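Local coordinates for protein xylulose kinase (Bifidobacterium adolescentis ATCC 15703, PDB 3I8B) that probably phosphorylates D-xylulose to D-xylulose 5-phosphate with ATP, as a carbohydrate kinase of the FGGY family in the actin-like ATPase clan, at residues 12-17 with 91-96; 43-48 with 84-89; 128-133 with 201-206; 384-389 with 397-402. All coordinates share one frame; numbering follows the deposited sequence.

How the contacts relate
Contacts 1 to 3 fall in the N-terminal FGGY domain and contact 4 in the C-terminal one, its centre about 36 Å or more from the other three. Contact 1 lies nearest the centre of the chain and contact 4 farthest out, yet all four are partly buried. Contacts 1 and 2 adjoin: L92 packs on W48 and V43, so the chain from 84 to 96 serves both, and the two centres are about 13 Å apart. Contact 3 has no touch with either. A direct hydrogen bond crosses contact 1 alone; contact 2 pairs a proline-valine touch with a carboxylate over a peptide, contact 3 adds a bridging water, and contact 4 is wholly apolar.

Contact 1 of 4, residues 12-17 with 91-96; sequences TSTQSC and MLWNDT
A single hydrogen bond with a small apolar fringe joins T14, in the tight turn between strands 6-12 and 16-23, to W93, in the loop after strand 90-91. The indole N-H of W93 points at the hydroxyl, NE1 to T14 OG1 2.8 Å, with an N-H...O angle of 150° and the oxygen almost in the ring plane. T14 has OG1 anti to its carbonyl carbon (chi1 -55°), which puts CG2 anti to the backbone N, toward the residues flanking W93: 4.1 Å from L92 CD1 and 4.3 Å from N94 ND2. W93 is the second residue of a type I turn from L92 to D95, and its indole folds back over N94, whose CB lies 3.6 Å above the ring plane. A valine in place of T14 would probably leave the W93 N-H without its acceptor and Q73 OE1 without its partner, with the indole freer to turn. W93 also lies beside H75, predicted to bind substrate, so the bond borders the probable sugar site. Q73, just past strand 65-72, is a second partner of T14 OG1, while L92 packs against W48 of helix 46-58 and V43 of strand 42-43.

Contact 2 of 4, residues 43-48 with 84-89; sequences VDPSYW and GNVIRD
D89, P45 and V86 bury the most surface here, where the turn into helix 46-58 meets the loop between strands 78-80 and 90-91. D89 lays its carboxylate flat over the face of the V43-D44 peptide, the two planes nearly parallel, CG 3.7 Å from V43 C. D89 OD1, above the peptide plane and 3.8 Å from D44 N, makes no hydrogen bond with it. P45 and V86 meet tip to tip: P45 CG comes 4.1 Å from each of the valine methyls CG1 and CG2, and P45 CD lies 3.9 Å from V86 CG1. W170 of helix 167-175 touches both side chains. D44, with CG anti to its backbone N (chi1 -176°), swings its carboxylate toward the turn that leads into the helix, where OD1 takes the S46 N-H at 3.0 Å from above the carboxylate plane, a capping bond. R88 holds the other segment, its NH2 donating to D89 O and its NE forming a salt bridge with E154. With D44 OD2 and D89 OD1 4.9 Å apart, the two negative charges are likely to disfavour each other mildly, so the contact rests on the apolar pair and the carboxylate over the peptide, with backbone bonding of V43 to A90 just beyond.

Contact 3 of 4, residues 128-133 with 201-206; sequences QRWVKA and GTIYYD
W130 and I203 bring their CA atoms to 8.1 Å, and three residues further along each segment A133 and D206 close to 6.9 Å, so 201-206 runs beside the last turns of helix 122-134. I203 has a positive phi (52°), a left-handed kink in the loop two residues before short strand 205-206; just before it T202 OG1 accepts from Y204 N in an ST turn. The kink presents both main chain and side chain of I203 to the indole of W130. The methyl I203 CD1 lies over one ring face, 4.0 Å from W130 CZ3, and the two side chains cross at about a right angle. I203 O instead lies outward of the ring, 3.5 Å from W130 CZ3, and this buried carbonyl has no polar partner anywhere in the model. W130 NE1 bonds to L105 O, which fixes the far end of the ring. At the other pair, D206 reaches out with CG anti to its backbone N (chi1 -178°). Its OD1 stands 3.2 Å from A133 O, two acceptors, not hydrogen-bonded; a water instead donates to D206 OD1 at 2.7 Å and to K132 O at 2.8 Å, bridging strand to helix, while OD2 of D206 is held by S209. L144 of helix 143-153 touches both W130 and I203, L216 of helix 214-225 also packs on the indole, and strand 205-206 pairs antiparallel with strand 211-212.

Contact 4 of 4, residues 384-389 with 397-402; sequences ATFSGM and ENLARA
F386 meets the helix through a CH-pi contact with L399. The methyl CD2 of L399 stands 4.0 Å from the centroid of the F386 ring and only 11° off its normal, over the middle of one face. L399 gets there with CG anti to its carbonyl carbon (chi1 -76°), and the two side chains cross at about a right angle. Plain apolar contact is added at the ring edge, where A402 CB approaches F386 CE1 to 3.8 Å near the ring plane. One phenyl ring is thus engaged by face and edge at once, by two residues three apart and so on the same side of the helix. The SE of selenomethionine M389 comes no nearer than 4.6 Å to L399 CD2.

The contact lays a small antiparallel sheet against a long helix in the C-terminal FGGY domain: strand 385-387 pairs with strand 366-368, and residues 397-402 form an early part of helix 396-420. The aromatic contacts extend further along that helix, since F403 meets the F386 ring edge-to-face. A serine in place of F386 would probably leave L399 CD2 and A402 CB facing a gap and F403 without its edge-to-face partner.

No hydrogen bond crosses between the segments. Backbone bonds from R401 N to E397 O and from A402 N to N398 O are ordinary i to i+4 helix bonds. The R401 side chain bonds A355 O, and A400 packs on L351 and L354, which places helix 348-357 beside helix 396-420.

Contact 1 of 4, residues 12-17 with 91-96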
loop_
_atom_site.group_PDB
_atom_site.type_symbol
_atom_site.label_atom_id
_atom_site.label_comp_id
_atom_site.label_asym_id
_atom_site.label_seq_id
_atom_site.Cartn_x
_atom_site.Cartn_y
_atom_site.Cartn_z
ATOM N N THR A 12 9.796 -2.314 -7.631
ATOM C CA THR A 12 9.794 -3.766 -7.490
ATOM C C THR A 12 8.440 -4.192 -6.896
ATOM O O THR A 12 8.186 -4.039 -5.705
ATOM C CB THR A 12 11.009 -4.257 -6.682
ATOM O OG1 THR A 12 11.040 -5.686 -6.667
ATOM C CG2 THR A 12 10.990 -3.716 -5.233
ATOM N N SER A 13 7.555 -4.673 -7.760
ATOM C CA SER A 13 6.205 -5.052 -7.358
ATOM C C SER A 13 6.121 -6.567 -7.277
ATOM O O SER A 13 7.078 -7.262 -7.598
ATOM C CB SER A 13 5.185 -4.543 -8.380
ATOM O OG SER A 13 5.364 -5.200 -9.641
ATOM N N THR A 14 4.976 -7.091 -6.841
ATOM C CA THR A 14 4.815 -8.532 -6.792
ATOM C C THR A 14 5.156 -9.147 -8.152
ATOM O O THR A 14 5.907 -10.126 -8.241
ATOM C CB THR A 14 3.395 -8.902 -6.343
ATOM O OG1 THR A 14 3.123 -8.252 -5.091
ATOM C CG2 THR A 14 3.262 -10.407 -6.174
ATOM N N GLN A 15 4.646 -8.541 -9.217
ATOM C CA GLN A 15 4.713 -9.172 -10.529
ATOM C C GLN A 15 5.991 -8.957 -11.322
ATOM O O GLN A 15 6.376 -9.829 -12.111
ATOM C CB GLN A 15 3.490 -8.799 -11.365
ATOM C CG GLN A 15 2.255 -9.560 -10.922
ATOM C CD GLN A 15 0.976 -8.973 -11.480
ATOM O OE1 GLN A 15 0.252 -9.632 -12.232
ATOM N NE2 GLN A 15 0.688 -7.727 -11.117
ATOM N N SER A 16 6.661 -7.828 -11.093
ATOM C CA SER A 16 7.810 -7.473 -11.908
ATOM C C SER A 16 8.679 -6.371 -11.292
ATOM O O SER A 16 8.315 -5.745 -10.294
ATOM C CB SER A 16 7.332 -7.000 -13.286
ATOM O OG SER A 16 6.727 -5.716 -13.196
ATOM N N CYS A 17 9.830 -6.143 -11.921
ATOM C CA CYS A 17 10.673 -5.016 -11.589
ATOM C C CYS A 17 10.694 -4.029 -12.764
ATOM O O CYS A 17 10.893 -4.422 -13.903
ATOM C CB CYS A 17 12.089 -5.484 -11.279
ATOM S SG CYS A 17 13.061 -4.243 -10.380
HETATM N N MSE A 91 7.444 -13.893 2.503
HETATM C CA MSE A 91 5.994 -14.056 2.506
HETATM C C MSE A 91 5.361 -12.703 2.276
HETATM O O MSE A 91 5.616 -11.750 3.020
HETATM C CB MSE A 91 5.526 -14.656 3.832
HETATM C CG MSE A 91 6.258 -15.945 4.170
HETATM SE SE MSE A 91 5.810 -16.579 5.966
HETATM C CE MSE A 91 3.929 -17.077 5.626
ATOM N N LEU A 92 4.530 -12.633 1.246
ATOM C CA LEU A 92 4.132 -11.371 0.650
ATOM C C LEU A 92 2.790 -10.851 1.151
ATOM O O LEU A 92 2.068 -11.549 1.891
ATOM C CB LEU A 92 4.123 -11.519 -0.879
ATOM C CG LEU A 92 5.431 -12.046 -1.482
ATOM C CD1 LEU A 92 5.403 -11.983 -3.032
ATOM C CD2 LEU A 92 6.632 -11.273 -0.918
ATOM N N TRP A 93 2.459 -9.626 0.745
ATOM C CA TRP A 93 1.226 -8.970 1.182
ATOM C C TRP A 93 -0.015 -9.838 0.933
ATOM O O TRP A 93 -1.001 -9.750 1.674
ATOM C CB TRP A 93 1.043 -7.626 0.471
ATOM C CG TRP A 93 0.788 -7.796 -1.006
ATOM C CD1 TRP A 93 1.721 -8.004 -1.974
ATOM C CD2 TRP A 93 -0.488 -7.804 -1.669
ATOM N NE1 TRP A 93 1.112 -8.130 -3.201
ATOM C CE2 TRP A 93 -0.242 -8.010 -3.044
ATOM C CE3 TRP A 93 -1.810 -7.645 -1.236
ATOM C CZ2 TRP A 93 -1.271 -8.063 -3.998
ATOM C CZ3 TRP A 93 -2.840 -7.705 -2.187
ATOM C CH2 TRP A 93 -2.559 -7.912 -3.550
ATOM N N ASN A 94 0.037 -10.662 -0.110
ATOM C CA ASN A 94 -1.114 -11.480 -0.502
ATOM C C ASN A 94 -1.038 -12.937 -0.060
ATOM O O ASN A 94 -1.902 -13.740 -0.409
ATOM C CB ASN A 94 -1.373 -11.403 -2.014
ATOM C CG ASN A 94 -0.145 -11.763 -2.847
ATOM O OD1 ASN A 94 0.934 -11.993 -2.316
ATOM N ND2 ASN A 94 -0.318 -11.826 -4.163
ATOM N N ASP A 95 0.006 -13.284 0.681
ATOM C CA ASP A 95 0.028 -14.560 1.385
ATOM C C ASP A 95 -1.042 -14.526 2.472
ATOM O O ASP A 95 -1.156 -13.547 3.213
ATOM C CB ASP A 95 1.390 -14.809 2.031
ATOM C CG ASP A 95 1.353 -15.942 3.056
ATOM O OD1 ASP A 95 1.280 -17.109 2.634
ATOM O OD2 ASP A 95 1.415 -15.661 4.284
ATOM N N THR A 96 -1.836 -15.585 2.565
ATOM C CA THR A 96 -2.860 -15.683 3.609
ATOM C C THR A 96 -2.510 -16.726 4.677
ATOM O O THR A 96 -3.321 -17.005 5.558
ATOM C CB THR A 96 -4.213 -16.091 3.022
ATOM O OG1 THR A 96 -4.058 -17.330 2.317
ATOM C CG2 THR A 96 -4.723 -15.026 2.082
#

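Contact 2 of 4, residues 43-48 with 84-89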
loop_
_atom_site.group_PDB
_atom_site.type_symbol
_atom_site.label_atom_id
_atom_site.label_comp_id
_atom_site.label_asym_id
_atom_site.label_seq_id
_atom_site.Cartn_x
_atom_site.Cartn_y
_atom_site.Cartn_z
ATOM N N VAL A 43 8.008 -16.054 -2.177
ATOM C CA VAL A 43 9.024 -16.079 -3.231
ATOM C C VAL A 43 10.450 -15.910 -2.704
ATOM O O VAL A 43 10.673 -15.312 -1.663
ATOM C CB VAL A 43 8.715 -15.006 -4.315
ATOM C CG1 VAL A 43 8.919 -13.607 -3.756
ATOM C CG2 VAL A 43 9.570 -15.226 -5.570
ATOM N N ASP A 44 11.408 -16.478 -3.421
ATOM C CA ASP A 44 12.823 -16.311 -3.108
ATOM C C ASP A 44 13.300 -14.954 -3.642
ATOM O O ASP A 44 13.265 -14.717 -4.856
ATOM C CB ASP A 44 13.609 -17.444 -3.774
ATOM C CG ASP A 44 15.090 -17.421 -3.438
ATOM O OD1 ASP A 44 15.591 -16.417 -2.890
ATOM O OD2 ASP A 44 15.769 -18.424 -3.738
ATOM N N PRO A 45 13.737 -14.058 -2.745
ATOM C CA PRO A 45 14.174 -12.718 -3.171
ATOM C C PRO A 45 15.270 -12.734 -4.244
ATOM O O PRO A 45 15.437 -11.731 -4.949
ATOM C CB PRO A 45 14.695 -12.098 -1.873
ATOM C CG PRO A 45 13.854 -12.766 -0.802
ATOM C CD PRO A 45 13.726 -14.190 -1.274
ATOM N N SER A 46 16.006 -13.840 -4.359
ATOM C CA SER A 46 16.950 -14.018 -5.471
ATOM C C SER A 46 16.309 -13.644 -6.807
ATOM O O SER A 46 16.968 -13.106 -7.678
ATOM C CB SER A 46 17.457 -15.463 -5.562
ATOM O OG SER A 46 18.427 -15.721 -4.563
ATOM N N TYR A 47 15.032 -13.963 -6.977
ATOM C CA TYR A 47 14.340 -13.577 -8.205
ATOM C C TYR A 47 14.137 -12.072 -8.336
ATOM O O TYR A 47 14.084 -11.568 -9.449
ATOM C CB TYR A 47 12.996 -14.286 -8.328
ATOM C CG TYR A 47 13.139 -15.758 -8.589
ATOM C CD1 TYR A 47 13.508 -16.225 -9.849
ATOM C CD2 TYR A 47 12.910 -16.684 -7.583
ATOM C CE1 TYR A 47 13.640 -17.581 -10.100
ATOM C CE2 TYR A 47 13.044 -18.050 -7.825
ATOM C CZ TYR A 47 13.405 -18.487 -9.085
ATOM O OH TYR A 47 13.540 -19.833 -9.333
ATOM N N TRP A 48 14.007 -11.365 -7.212
ATOM C CA TRP A 48 13.872 -9.912 -7.262
ATOM C C TRP A 48 15.194 -9.274 -7.656
ATOM O O TRP A 48 15.215 -8.266 -8.369
ATOM C CB TRP A 48 13.448 -9.317 -5.920
ATOM C CG TRP A 48 12.162 -9.809 -5.375
ATOM C CD1 TRP A 48 11.090 -10.299 -6.074
ATOM C CD2 TRP A 48 11.784 -9.808 -4.002
ATOM N NE1 TRP A 48 10.072 -10.625 -5.203
ATOM C CE2 TRP A 48 10.477 -10.338 -3.922
ATOM C CE3 TRP A 48 12.432 -9.422 -2.821
ATOM C CZ2 TRP A 48 9.803 -10.488 -2.712
ATOM C CZ3 TRP A 48 11.759 -9.576 -1.616
ATOM C CH2 TRP A 48 10.461 -10.107 -1.570
ATOM N N GLY A 84 23.953 -12.681 6.287
ATOM C CA GLY A 84 23.253 -11.968 5.235
ATOM C C GLY A 84 22.478 -12.841 4.247
ATOM O O GLY A 84 21.959 -12.334 3.251
ATOM N N ASN A 85 22.400 -14.147 4.511
ATOM C CA ASN A 85 21.581 -15.049 3.700
ATOM C C ASN A 85 20.099 -14.920 3.998
ATOM O O ASN A 85 19.703 -14.788 5.159
ATOM C CB ASN A 85 21.962 -16.516 3.946
ATOM C CG ASN A 85 23.362 -16.853 3.456
ATOM O OD1 ASN A 85 24.225 -17.216 4.245
ATOM N ND2 ASN A 85 23.579 -16.756 2.155
ATOM N N VAL A 86 19.268 -14.991 2.960
ATOM C CA VAL A 86 17.830 -15.075 3.172
ATOM C C VAL A 86 17.517 -16.443 3.760
ATOM O O VAL A 86 17.877 -17.461 3.187
ATOM C CB VAL A 86 17.044 -14.849 1.857
ATOM C CG1 VAL A 86 15.560 -15.131 2.067
ATOM C CG2 VAL A 86 17.260 -13.409 1.356
ATOM N N ILE A 87 16.848 -16.460 4.909
ATOM C CA ILE A 87 16.577 -17.701 5.645
ATOM C C ILE A 87 15.550 -18.665 4.994
ATOM O O ILE A 87 15.747 -19.880 4.988
ATOM C CB ILE A 87 16.160 -17.395 7.119
ATOM C CG1 ILE A 87 17.352 -16.807 7.891
ATOM C CG2 ILE A 87 15.645 -18.665 7.802
ATOM C CD1 ILE A 87 16.985 -16.114 9.209
ATOM N N ARG A 88 14.463 -18.112 4.467
ATOM C CA ARG A 88 13.362 -18.883 3.887
ATOM C C ARG A 88 12.640 -17.907 2.973
ATOM O O ARG A 88 12.907 -16.715 3.021
ATOM C CB ARG A 88 12.362 -19.316 4.964
ATOM C CG ARG A 88 11.516 -18.115 5.346
ATOM C CD ARG A 88 10.179 -18.336 5.945
ATOM N NE ARG A 88 9.504 -19.582 5.626
ATOM C CZ ARG A 88 8.593 -19.748 4.677
ATOM N NH1 ARG A 88 8.027 -20.939 4.548
ATOM N NH2 ARG A 88 8.259 -18.755 3.858
ATOM N N ASP A 89 11.689 -18.392 2.176
ATOM C CA ASP A 89 11.010 -17.519 1.214
ATOM C C ASP A 89 10.328 -16.299 1.829
ATOM O O ASP A 89 9.786 -16.355 2.923
ATOM C CB ASP A 89 9.990 -18.308 0.390
ATOM C CG ASP A 89 10.627 -19.059 -0.763
ATOM O OD1 ASP A 89 11.869 -19.157 -0.817
ATOM O OD2 ASP A 89 9.872 -19.552 -1.612
#

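Contact 3 of 4, residues 128-133 with 201-206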
loop_
_atom_site.group_PDB
_atom_site.type_symbol
_atom_site.label_atom_id
_atom_site.label_comp_id
_atom_site.label_asym_id
_atom_site.label_seq_id
_atom_site.Cartn_x
_atom_site.Cartn_y
_atom_site.Cartn_z
ATOM N N GLN A 128 -8.505 -1.978 18.808
ATOM C CA GLN A 128 -8.278 -0.591 19.189
ATOM C C GLN A 128 -6.870 -0.356 19.728
ATOM O O GLN A 128 -6.258 0.687 19.464
ATOM C CB GLN A 128 -9.316 -0.158 20.227
ATOM C CG GLN A 128 -8.949 1.095 20.994
ATOM C CD GLN A 128 -10.082 1.574 21.876
ATOM O OE1 GLN A 128 -11.243 1.598 21.453
ATOM N NE2 GLN A 128 -9.759 1.950 23.109
ATOM N N ARG A 129 -6.360 -1.316 20.493
ATOM C CA ARG A 129 -5.016 -1.201 21.060
ATOM C C ARG A 129 -3.925 -1.279 19.982
ATOM O O ARG A 129 -2.873 -0.629 20.097
ATOM C CB ARG A 129 -4.794 -2.266 22.138
ATOM C CG ARG A 129 -5.444 -1.922 23.488
ATOM C CD ARG A 129 -5.504 -3.156 24.416
ATOM N NE ARG A 129 -6.058 -2.813 25.726
ATOM C CZ ARG A 129 -6.399 -3.699 26.657
ATOM N NH1 ARG A 129 -6.244 -4.999 26.435
ATOM N NH2 ARG A 129 -6.894 -3.280 27.818
ATOM N N TRP A 130 -4.170 -2.075 18.944
ATOM C CA TRP A 130 -3.248 -2.145 17.808
ATOM C C TRP A 130 -3.227 -0.829 17.041
ATOM O O TRP A 130 -2.157 -0.294 16.720
ATOM C CB TRP A 130 -3.599 -3.310 16.866
ATOM C CG TRP A 130 -3.038 -4.610 17.330
ATOM C CD1 TRP A 130 -3.723 -5.650 17.924
ATOM C CD2 TRP A 130 -1.665 -5.018 17.266
ATOM N NE1 TRP A 130 -2.848 -6.673 18.223
ATOM C CE2 TRP A 130 -1.583 -6.307 17.835
ATOM C CE3 TRP A 130 -0.499 -4.419 16.772
ATOM C CZ2 TRP A 130 -0.379 -7.006 17.928
ATOM C CZ3 TRP A 130 0.702 -5.114 16.872
ATOM C CH2 TRP A 130 0.750 -6.393 17.446
ATOM N N VAL A 131 -4.408 -0.309 16.739
ATOM C CA VAL A 131 -4.513 0.962 16.034
ATOM C C VAL A 131 -3.764 2.088 16.779
ATOM O O VAL A 131 -2.962 2.820 16.179
ATOM C CB VAL A 131 -5.994 1.314 15.760
ATOM C CG1 VAL A 131 -6.157 2.750 15.229
ATOM C CG2 VAL A 131 -6.572 0.315 14.776
ATOM N N LYS A 132 -4.001 2.202 18.090
ATOM C CA LYS A 132 -3.313 3.200 18.910
ATOM C C LYS A 132 -1.798 2.955 19.018
ATOM O O LYS A 132 -1.019 3.902 19.054
ATOM C CB LYS A 132 -3.957 3.324 20.303
ATOM C CG LYS A 132 -5.381 3.891 20.282
ATOM C CD LYS A 132 -6.002 3.991 21.692
ATOM C CE LYS A 132 -5.909 2.647 22.426
ATOM N NZ LYS A 132 -6.964 2.349 23.488
ATOM N N ALA A 133 -1.387 1.687 19.051
ATOM C CA ALA A 133 0.029 1.333 19.176
ATOM C C ALA A 133 0.858 1.656 17.920
ATOM O O ALA A 133 1.942 2.242 18.016
ATOM C CB ALA A 133 0.173 -0.159 19.539
ATOM N N GLY A 201 4.095 -0.203 7.620
ATOM C CA GLY A 201 3.332 -1.364 7.205
ATOM C C GLY A 201 3.739 -2.661 7.881
ATOM O O GLY A 201 3.237 -3.713 7.514
ATOM N N THR A 202 4.633 -2.588 8.871
ATOM C CA THR A 202 5.107 -3.781 9.581
ATOM C C THR A 202 4.222 -4.196 10.773
ATOM O O THR A 202 4.202 -5.371 11.160
ATOM C CB THR A 202 6.541 -3.578 10.112
ATOM O OG1 THR A 202 6.561 -2.477 11.032
ATOM C CG2 THR A 202 7.504 -3.296 8.959
ATOM N N ILE A 203 3.488 -3.220 11.312
ATOM C CA ILE A 203 2.871 -3.247 12.655
ATOM C C ILE A 203 3.813 -3.598 13.824
ATOM O O ILE A 203 3.371 -4.095 14.871
ATOM C CB ILE A 203 1.500 -4.002 12.725
ATOM C CG1 ILE A 203 1.674 -5.520 12.646
ATOM C CG2 ILE A 203 0.543 -3.455 11.678
ATOM C CD1 ILE A 203 0.398 -6.297 13.037
ATOM N N TYR A 204 5.109 -3.330 13.629
ATOM C CA TYR A 204 6.066 -3.211 14.733
ATOM C C TYR A 204 6.838 -1.896 14.675
ATOM O O TYR A 204 7.932 -1.767 15.243
ATOM C CB TYR A 204 7.026 -4.403 14.850
ATOM C CG TYR A 204 7.723 -4.854 13.585
ATOM C CD1 TYR A 204 8.764 -4.112 13.038
ATOM C CD2 TYR A 204 7.383 -6.065 12.974
ATOM C CE1 TYR A 204 9.429 -4.528 11.895
ATOM C CE2 TYR A 204 8.053 -6.501 11.822
ATOM C CZ TYR A 204 9.081 -5.716 11.292
ATOM O OH TYR A 204 9.755 -6.116 10.151
ATOM N N TYR A 205 6.247 -0.921 13.998
ATOM C CA TYR A 205 6.815 0.431 13.946
ATOM C C TYR A 205 5.729 1.480 14.138
ATOM O O TYR A 205 4.640 1.372 13.574
ATOM C CB TYR A 205 7.538 0.662 12.618
ATOM C CG TYR A 205 8.021 2.084 12.406
ATOM C CD1 TYR A 205 9.191 2.540 13.002
ATOM C CD2 TYR A 205 7.301 2.971 11.617
ATOM C CE1 TYR A 205 9.636 3.862 12.811
ATOM C CE2 TYR A 205 7.732 4.276 11.419
ATOM C CZ TYR A 205 8.896 4.720 12.012
ATOM O OH TYR A 205 9.318 6.029 11.798
ATOM N N ASP A 206 6.022 2.490 14.941
ATOM C CA ASP A 206 5.081 3.587 15.129
ATOM C C ASP A 206 5.613 4.908 14.568
ATOM O O ASP A 206 6.532 5.511 15.132
ATOM C CB ASP A 206 4.716 3.757 16.602
ATOM C CG ASP A 206 3.694 4.866 16.816
ATOM O OD1 ASP A 206 2.576 4.776 16.255
ATOM O OD2 ASP A 206 4.016 5.832 17.528
HETATM O O HOH W 1 0.534 5.813 17.700
#

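Contact 4 of 4, residues 384-389 with 397-402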
loop_
_atom_site.group_PDB
_atom_site.type_symbol
_atom_site.label_atom_id
_atom_site.label_comp_id
_atom_site.label_asym_id
_atom_site.label_seq_id
_atom_site.Cartn_x
_atom_site.Cartn_y
_atom_site.Cartn_z
ATOM N N ALA A 384 -23.514 -9.427 0.485
ATOM C CA ALA A 384 -24.139 -8.310 -0.223
ATOM C C ALA A 384 -25.664 -8.327 -0.127
ATOM O O ALA A 384 -26.284 -9.401 -0.043
ATOM C CB ALA A 384 -23.683 -8.268 -1.686
ATOM N N THR A 385 -26.260 -7.134 -0.170
ATOM C CA THR A 385 -27.695 -6.967 0.069
ATOM C C THR A 385 -28.371 -5.940 -0.848
ATOM O O THR A 385 -28.000 -4.775 -0.843
ATOM C CB THR A 385 -27.929 -6.490 1.503
ATOM O OG1 THR A 385 -27.479 -7.487 2.426
ATOM C CG2 THR A 385 -29.409 -6.202 1.742
ATOM N N PHE A 386 -29.373 -6.376 -1.615
ATOM C CA PHE A 386 -30.264 -5.461 -2.335
ATOM C C PHE A 386 -31.464 -5.133 -1.458
ATOM O O PHE A 386 -32.137 -6.042 -0.973
ATOM C CB PHE A 386 -30.797 -6.106 -3.617
ATOM C CG PHE A 386 -29.894 -5.945 -4.818
ATOM C CD1 PHE A 386 -29.590 -4.687 -5.313
ATOM C CD2 PHE A 386 -29.382 -7.059 -5.465
ATOM C CE1 PHE A 386 -28.769 -4.539 -6.435
ATOM C CE2 PHE A 386 -28.560 -6.931 -6.581
ATOM C CZ PHE A 386 -28.255 -5.667 -7.072
ATOM N N SER A 387 -31.752 -3.846 -1.284
ATOM C CA SER A 387 -32.907 -3.431 -0.495
ATOM C C SER A 387 -33.766 -2.400 -1.242
ATOM O O SER A 387 -33.410 -1.959 -2.328
ATOM C CB SER A 387 -32.464 -2.877 0.865
ATOM O OG SER A 387 -31.730 -1.673 0.714
ATOM N N GLY A 388 -34.903 -2.037 -0.650
ATOM C CA GLY A 388 -35.785 -1.025 -1.216
ATOM C C GLY A 388 -36.556 -1.497 -2.441
ATOM O O GLY A 388 -37.101 -0.692 -3.195
HETATM N N MSE A 389 -36.617 -2.809 -2.637
HETATM C CA MSE A 389 -37.284 -3.350 -3.808
HETATM C C MSE A 389 -38.790 -3.340 -3.708
HETATM O O MSE A 389 -39.370 -3.562 -2.642
HETATM C CB MSE A 389 -36.781 -4.743 -4.139
HETATM C CG MSE A 389 -35.535 -4.714 -4.985
HETATM SE SE MSE A 389 -34.847 -6.508 -5.228
HETATM C CE MSE A 389 -36.405 -7.334 -6.057
ATOM N N GLU A 397 -33.164 -2.232 -15.417
ATOM C CA GLU A 397 -32.602 -0.890 -15.459
ATOM C C GLU A 397 -32.210 -0.418 -14.060
ATOM O O GLU A 397 -31.063 -0.026 -13.822
ATOM C CB GLU A 397 -33.584 0.095 -16.099
ATOM C CG GLU A 397 -33.672 -0.011 -17.618
ATOM C CD GLU A 397 -34.793 -0.929 -18.107
ATOM O OE1 GLU A 397 -35.428 -1.637 -17.278
ATOM O OE2 GLU A 397 -35.039 -0.921 -19.338
ATOM N N ASN A 398 -33.168 -0.469 -13.137
ATOM C CA ASN A 398 -32.934 -0.021 -11.775
ATOM C C ASN A 398 -31.901 -0.885 -11.046
ATOM O O ASN A 398 -31.080 -0.367 -10.294
ATOM C CB ASN A 398 -34.244 0.014 -10.994
ATOM C CG ASN A 398 -35.181 1.099 -11.474
ATOM O OD1 ASN A 398 -36.397 1.022 -11.267
ATOM N ND2 ASN A 398 -34.628 2.119 -12.116
ATOM N N LEU A 399 -31.946 -2.198 -11.256
ATOM C CA LEU A 399 -30.936 -3.075 -10.673
ATOM C C LEU A 399 -29.554 -2.719 -11.213
ATOM O O LEU A 399 -28.593 -2.589 -10.450
ATOM C CB LEU A 399 -31.234 -4.548 -10.952
ATOM C CG LEU A 399 -32.346 -5.240 -10.141
ATOM C CD1 LEU A 399 -32.595 -6.618 -10.683
ATOM C CD2 LEU A 399 -32.025 -5.325 -8.652
ATOM N N ALA A 400 -29.459 -2.591 -12.533
ATOM C CA ALA A 400 -28.214 -2.192 -13.180
ATOM C C ALA A 400 -27.663 -0.940 -12.507
ATOM O O ALA A 400 -26.509 -0.895 -12.095
ATOM C CB ALA A 400 -28.445 -1.938 -14.661
ATOM N N ARG A 401 -28.512 0.073 -12.388
ATOM C CA ARG A 401 -28.127 1.340 -11.790
ATOM C C ARG A 401 -27.707 1.164 -10.322
ATOM O O ARG A 401 -26.804 1.852 -9.845
ATOM C CB ARG A 401 -29.275 2.348 -11.919
ATOM C CG ARG A 401 -29.000 3.723 -11.334
ATOM C CD ARG A 401 -27.879 4.438 -12.088
ATOM N NE ARG A 401 -27.788 5.847 -11.718
ATOM C CZ ARG A 401 -28.094 6.860 -12.525
ATOM N NH1 ARG A 401 -28.514 6.630 -13.760
ATOM N NH2 ARG A 401 -27.980 8.107 -12.093
ATOM N N ALA A 402 -28.360 0.239 -9.618
ATOM C CA ALA A 402 -28.024 -0.050 -8.220
ATOM C C ALA A 402 -26.649 -0.711 -8.074
ATOM O O ALA A 402 -25.947 -0.478 -7.093
ATOM C CB ALA A 402 -29.120 -0.916 -7.556
#